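PDB 4ESY: CBS domain containing membrane protein from Sphaerobacter thermophilus, which is of unknown detailed function, this piece being its C-terminal pair of CBS domains, a module that in relatives often senses adenine nucleotides. Local coordinates for residues V29-D34 against A52-Q57; P114-A119 against R132-H137. All blocks are in the same frame, centred on the assembly; numbering follows the deposited sequence.

Contact 1 of 2, residues V29-D34 against A52-Q57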
loop_
_atom_site.group_PDB
_atom_site.type_symbol
_atom_site.label_atom_id
_atom_site.label_comp_id
_atom_site.label_asym_id
_atom_site.label_seq_id
_atom_site.Cartn_x
_atom_site.Cartn_y
_atom_site.Cartn_z
ATOM N N VAL A 29 15.766 -1.693 3.835
ATOM C CA VAL A 29 16.123 -3.050 3.495
ATOM C C VAL A 29 16.337 -3.100 1.986
ATOM O O VAL A 29 15.439 -2.770 1.230
ATOM C CB VAL A 29 14.997 -4.017 3.844
ATOM C CG1 VAL A 29 15.345 -5.375 3.330
ATOM C CG2 VAL A 29 14.764 -4.065 5.383
ATOM N N THR A 30 17.516 -3.487 1.544
ATOM C CA THR A 30 17.758 -3.570 0.110
ATOM C C THR A 30 17.963 -5.031 -0.333
ATOM O O THR A 30 18.144 -5.917 0.507
ATOM C CB THR A 30 19.007 -2.782 -0.316
ATOM O OG1 THR A 30 20.174 -3.458 0.166
ATOM C CG2 THR A 30 18.985 -1.355 0.198
ATOM N N VAL A 31 17.915 -5.266 -1.648
ATOM C CA VAL A 31 18.284 -6.540 -2.219
ATOM C C VAL A 31 19.348 -6.313 -3.298
ATOM O O VAL A 31 19.463 -5.189 -3.838
ATOM C CB VAL A 31 17.050 -7.288 -2.861
ATOM C CG1 VAL A 31 15.971 -7.573 -1.814
ATOM C CG2 VAL A 31 16.485 -6.512 -4.045
ATOM N N ARG A 32 20.134 -7.357 -3.599
ATOM C CA ARG A 32 21.177 -7.266 -4.619
ATOM C C ARG A 32 20.580 -7.596 -5.972
ATOM O O ARG A 32 19.705 -8.470 -6.074
ATOM C CB ARG A 32 22.313 -8.256 -4.320
ATOM C CG ARG A 32 23.126 -7.933 -3.069
ATOM C CD ARG A 32 24.164 -6.875 -3.458
ATOM N NE ARG A 32 25.066 -6.478 -2.384
ATOM C CZ ARG A 32 26.177 -7.125 -2.022
ATOM N NH1 ARG A 32 26.525 -8.257 -2.612
ATOM N NH2 ARG A 32 26.927 -6.637 -1.018
ATOM N N GLU A 33 21.074 -6.942 -7.026
ATOM C CA GLU A 33 20.579 -7.211 -8.376
ATOM C C GLU A 33 20.750 -8.669 -8.783
ATOM O O GLU A 33 19.969 -9.177 -9.579
ATOM C CB GLU A 33 21.249 -6.311 -9.417
ATOM C CG GLU A 33 22.752 -6.470 -9.462
ATOM C CD GLU A 33 23.416 -5.600 -10.555
ATOM O OE1 GLU A 33 22.689 -5.049 -11.420
ATOM O OE2 GLU A 33 24.665 -5.466 -10.534
ATOM N N ASP A 34 21.751 -9.338 -8.222
ATOM C CA ASP A 34 21.950 -10.765 -8.500
ATOM C C ASP A 34 21.191 -11.723 -7.586
ATOM O O ASP A 34 21.346 -12.918 -7.737
ATOM C CB ASP A 34 23.441 -11.153 -8.394
ATOM C CG ASP A 34 24.323 -10.398 -9.372
ATOM O OD1 ASP A 34 23.778 -9.750 -10.284
ATOM O OD2 ASP A 34 25.573 -10.451 -9.226
ATOM N N ALA A 52 11.494 -2.755 -2.535
ATOM C CA ALA A 52 12.842 -2.580 -1.998
ATOM C C ALA A 52 13.761 -1.990 -3.062
ATOM O O ALA A 52 13.593 -2.256 -4.247
ATOM C CB ALA A 52 13.407 -3.927 -1.543
ATOM N N PRO A 53 14.745 -1.202 -2.625
ATOM C CA PRO A 53 15.780 -0.745 -3.561
ATOM C C PRO A 53 16.598 -1.958 -3.963
ATOM O O PRO A 53 16.813 -2.842 -3.126
ATOM C CB PRO A 53 16.663 0.178 -2.706
ATOM C CG PRO A 53 15.804 0.559 -1.483
ATOM C CD PRO A 53 14.874 -0.631 -1.262
ATOM N N VAL A 54 17.021 -2.003 -5.226
ATOM C CA VAL A 54 17.945 -2.994 -5.712
ATOM C C VAL A 54 19.342 -2.322 -5.842
ATOM O O VAL A 54 19.457 -1.229 -6.411
ATOM C CB VAL A 54 17.485 -3.475 -7.099
ATOM C CG1 VAL A 54 18.432 -4.571 -7.606
ATOM C CG2 VAL A 54 16.040 -3.972 -6.977
ATOM N N VAL A 55 20.379 -2.926 -5.271
ATOM C CA VAL A 55 21.707 -2.317 -5.346
ATOM C C VAL A 55 22.676 -3.257 -6.060
ATOM O O VAL A 55 22.411 -4.466 -6.153
ATOM C CB VAL A 55 22.223 -1.934 -3.942
ATOM C CG1 VAL A 55 21.261 -0.944 -3.266
ATOM C CG2 VAL A 55 22.376 -3.186 -3.042
ATOM N N ASP A 56 23.761 -2.700 -6.601
ATOM C CA ASP A 56 24.856 -3.520 -7.076
ATOM C C ASP A 56 25.721 -4.066 -5.915
ATOM O O ASP A 56 25.428 -3.823 -4.713
ATOM C CB ASP A 56 25.691 -2.799 -8.158
ATOM C CG ASP A 56 26.519 -1.608 -7.608
ATOM O OD1 ASP A 56 26.639 -1.416 -6.373
ATOM O OD2 ASP A 56 27.101 -0.878 -8.444
ATOM N N GLN A 57 26.772 -4.803 -6.252
ATOM C CA GLN A 57 27.571 -5.444 -5.206
ATOM C C GLN A 57 28.192 -4.431 -4.241
ATOM O O GLN A 57 28.385 -4.726 -3.067
ATOM C CB GLN A 57 28.635 -6.377 -5.781
ATOM C CG GLN A 57 29.630 -6.850 -4.714
ATOM C CD GLN A 57 30.297 -8.165 -5.057
ATOM O OE1 GLN A 57 30.107 -9.178 -4.362
ATOM N NE2 GLN A 57 31.099 -8.156 -6.128
#
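Val-31 and Val-54 sit opposite each other in a parallel beta bridge, the pairing that closes the beta-alpha-beta unit of the first CBS domain: strand 31-32, helix 37-46, strand 51-55. Three backbone hydrogen bonds define the register. The straightest, with 167° at the hydrogen, runs from Val-31 N to Pro-53 O. Val-55 N gives to Val-31 O at 2.8 Å. Glu-33 N closes the series on Val-55 O at 2.9 Å. On the tightly packed face Val-31 CG2 reaches Val-54 CG2 at 3.9 Å, and both side chains also lie on Ile-65 of strand 61-66, which pairs with 51-55 on its other side. The other branch of Val-54, CG1, stands trans to its own N (chi1 -178°) and thereby comes against Glu-33 CA at 3.5 Å. Across the sheet, Val-55 shares its face with Arg-32: CG1 packs beside Thr-30 CB, while CG2 lies near Thr-30 OG1 and Arg-32 CD. An alanine in place of Val-55 would lose both methyl branches and is likely to open a gap between Thr-30 and the aliphatic part of Arg-32, and to weaken the packing on Pro-147 of strand 146-152. Toward Gln-57 the contact becomes looser and more exposed. Glu-33 OE2 passes beside Asp-56 CB without a polar bond between the two side chains, and Asp-56 OD1 instead accepts from the backbone N of His-60. Arg-32, whose chain bends at chi2 (-82°), carries its guanidinium over the far end of the 52-57 segment. Gln-57 is modelled in two conformers, so its approach is less certain than the strand bonds: its O lies over one guanidinium face, displaced toward the rim, 3.2 Å from Arg-32 NH2 but too poorly angled for a hydrogen bond.

Contact 2 of 2, residues P114-A119 against R132-H137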
loop_
_atom_site.group_PDB
_atom_site.type_symbol
_atom_site.label_atom_id
_atom_site.label_comp_id
_atom_site.label_asym_id
_atom_site.label_seq_id
_atom_site.Cartn_x
_atom_site.Cartn_y
_atom_site.Cartn_z
ATOM N N PRO A 114 14.111 3.796 -11.569
ATOM C CA PRO A 114 13.340 4.931 -11.044
ATOM C C PRO A 114 13.493 6.156 -11.964
ATOM O O PRO A 114 14.600 6.488 -12.402
ATOM C CB PRO A 114 13.994 5.191 -9.692
ATOM C CG PRO A 114 15.460 4.787 -9.926
ATOM C CD PRO A 114 15.418 3.630 -10.906
ATOM N N VAL A 115 12.379 6.812 -12.262
ATOM C CA VAL A 115 12.400 7.989 -13.119
ATOM C C VAL A 115 12.973 9.187 -12.342
ATOM O O VAL A 115 13.661 10.041 -12.902
ATOM C CB VAL A 115 10.986 8.292 -13.688
ATOM C CG1 VAL A 115 9.975 8.477 -12.565
ATOM C CG2 VAL A 115 11.010 9.504 -14.603
ATOM N N VAL A 116 12.717 9.235 -11.039
ATOM C CA VAL A 116 13.262 10.321 -10.247
ATOM C C VAL A 116 13.767 9.793 -8.914
ATOM O O VAL A 116 13.298 8.762 -8.432
ATOM C CB VAL A 116 12.229 11.495 -10.100
ATOM C CG1 VAL A 116 11.024 11.072 -9.293
ATOM C CG2 VAL A 116 12.875 12.716 -9.491
ATOM N N THR A 117 14.771 10.450 -8.353
ATOM C CA THR A 117 15.197 10.116 -6.995
ATOM C C THR A 117 15.124 11.392 -6.160
ATOM O O THR A 117 15.047 12.492 -6.718
ATOM C CB THR A 117 16.640 9.583 -6.961
ATOM O OG1 THR A 117 17.528 10.631 -7.374
ATOM C CG2 THR A 117 16.814 8.375 -7.894
ATOM N N ALA A 118 15.177 11.259 -4.837
ATOM C CA ALA A 118 15.231 12.418 -3.942
ATOM C C ALA A 118 16.410 12.281 -2.986
ATOM O O ALA A 118 16.950 11.184 -2.819
ATOM C CB ALA A 118 13.957 12.518 -3.149
ATOM N N ALA A 119 16.782 13.386 -2.346
ATOM C CA ALA A 119 17.784 13.375 -1.278
ATOM C C ALA A 119 17.113 13.579 0.090
ATOM O O ALA A 119 16.049 14.174 0.163
ATOM C CB ALA A 119 18.872 14.442 -1.546
ATOM N N ARG A 132 3.370 13.804 -7.964
ATOM C CA ARG A 132 2.236 14.222 -8.789
ATOM C C ARG A 132 2.634 14.579 -10.238
ATOM O O ARG A 132 1.944 14.207 -11.183
ATOM C CB ARG A 132 1.496 15.374 -8.080
ATOM C CG ARG A 132 0.896 16.453 -8.972
ATOM C CD ARG A 132 0.304 17.605 -8.144
ATOM N NE ARG A 132 1.237 18.163 -7.154
ATOM C CZ ARG A 132 1.124 18.019 -5.830
ATOM N NH1 ARG A 132 0.113 17.329 -5.314
ATOM N NH2 ARG A 132 2.020 18.569 -5.014
ATOM N N ARG A 133 3.761 15.272 -10.399
ATOM C CA ARG A 133 4.269 15.701 -11.704
ATOM C C ARG A 133 4.562 14.548 -12.661
ATOM O O ARG A 133 4.224 14.624 -13.838
ATOM C CB ARG A 133 5.534 16.545 -11.526
ATOM C CG ARG A 133 5.757 17.570 -12.608
ATOM C CD ARG A 133 6.770 17.102 -13.635
ATOM N NE ARG A 133 8.132 17.149 -13.109
ATOM C CZ ARG A 133 9.233 17.195 -13.861
ATOM N NH1 ARG A 133 9.147 17.208 -15.193
ATOM N NH2 ARG A 133 10.428 17.232 -13.277
ATOM N N HIS A 134 5.203 13.493 -12.167
ATOM C CA HIS A 134 5.484 12.323 -12.991
ATOM C C HIS A 134 4.428 11.242 -12.833
ATOM O O HIS A 134 4.576 10.153 -13.379
ATOM C CB HIS A 134 6.826 11.714 -12.628
ATOM C CG HIS A 134 7.982 12.648 -12.785
ATOM N ND1 HIS A 134 8.787 12.654 -13.905
ATOM C CD2 HIS A 134 8.491 13.585 -11.951
ATOM C CE1 HIS A 134 9.737 13.560 -13.755
ATOM N NE2 HIS A 134 9.577 14.142 -12.579
ATOM N N GLY A 135 3.372 11.542 -12.080
ATOM C CA GLY A 135 2.330 10.568 -11.783
ATOM C C GLY A 135 2.864 9.190 -11.431
ATOM O O GLY A 135 2.537 8.204 -12.106
ATOM N N ILE A 136 3.717 9.123 -10.402
ATOM C CA ILE A 136 4.287 7.848 -9.977
ATOM C C ILE A 136 3.842 7.548 -8.560
ATOM O O ILE A 136 3.089 8.319 -7.981
ATOM C CB ILE A 136 5.814 7.817 -10.099
ATOM C CG1 ILE A 136 6.448 8.926 -9.274
ATOM C CG2 ILE A 136 6.223 8.000 -11.559
ATOM C CD1 ILE A 136 7.928 9.047 -9.528
ATOM N N HIS A 137 4.279 6.420 -8.015
ATOM C CA HIS A 137 3.762 5.944 -6.737
ATOM C C HIS A 137 4.863 5.719 -5.695
ATOM O O HIS A 137 4.564 5.504 -4.513
ATOM C CB HIS A 137 2.986 4.649 -6.926
ATOM C CG HIS A 137 1.671 4.828 -7.617
ATOM N ND1 HIS A 137 0.582 5.415 -7.004
ATOM C CD2 HIS A 137 1.268 4.493 -8.865
ATOM C CE1 HIS A 137 -0.437 5.433 -7.846
ATOM N NE2 HIS A 137 -0.049 4.874 -8.980
#
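The imidazole of His-134 is met obliquely by Val-115 and Val-116. Val-115 CG2 lies 3.9 Å from His-134 ND1, and Val-116 CG1 stands further off, 4.4 Å from His-134 CD2. One face of the ring is approached by CD of the preceding residue, Arg-133, displaced toward the rim. The Arg-133 guanidinium in turn has His-134 NE2 over one of its own faces, again toward the rim, which puts the arginine's flat group near the NE2 side of the ring. The valines divide their branches between two partners. Val-115 directs CG2 at the histidine, that methyl being trans to the backbone N, whereas CG1 (chi1 57°) turns to the isoleucine. Ile-136 receives it with CD1 at 3.7 Å and with CG2 at 3.9 Å. The same CD1 touches Val-116 CG1 at 3.7 Å, making this methyl the meeting point of both valines. In the second CBS domain, the segment 114-119 leads into helix 124-133, and the segment 132-137 carries the chain from the end of that helix toward strand 138-143. The helix ends in a Schellman motif: Gly-135 has a positive phi of 43° and two bonds run back into the last turn, one of them a weak one of 3.2 Å from Gly-135 N to Arg-132 O. The turn thus places His-134 and Ile-136, flanking the glycine, with their side chains toward the valines. All the meetings between the two segments are van der Waals ones. Polar ties run elsewhere: Ala-118 is backbone-bonded to Pro-140 and Val-142 of strand 138-143, and Ile-136 O accepts from Arg-153 NH2. Val-116 further rests on Ile-139 and Gln-130, between strand and helix.

How the contacts relate
Contact 1 belongs to the first CBS domain and contact 2 to the second, with centres about 19 Å apart and nearest atoms about 8 Å apart, so neither touches the other. Contact 1 is partly buried, with five of its eleven touching residues buried; contact 2 is a surface contact with none among four. The areas differ accordingly, 549 Å² against 176 Å². Strand pairing supplies contact 1 with a ladder of backbone bonds, whereas contact 2 joins the loop before a helix to the turn after it through side chains alone. Both bring together chain on either side of a CBS helix, 37-46 in one case and 124-133 in the other.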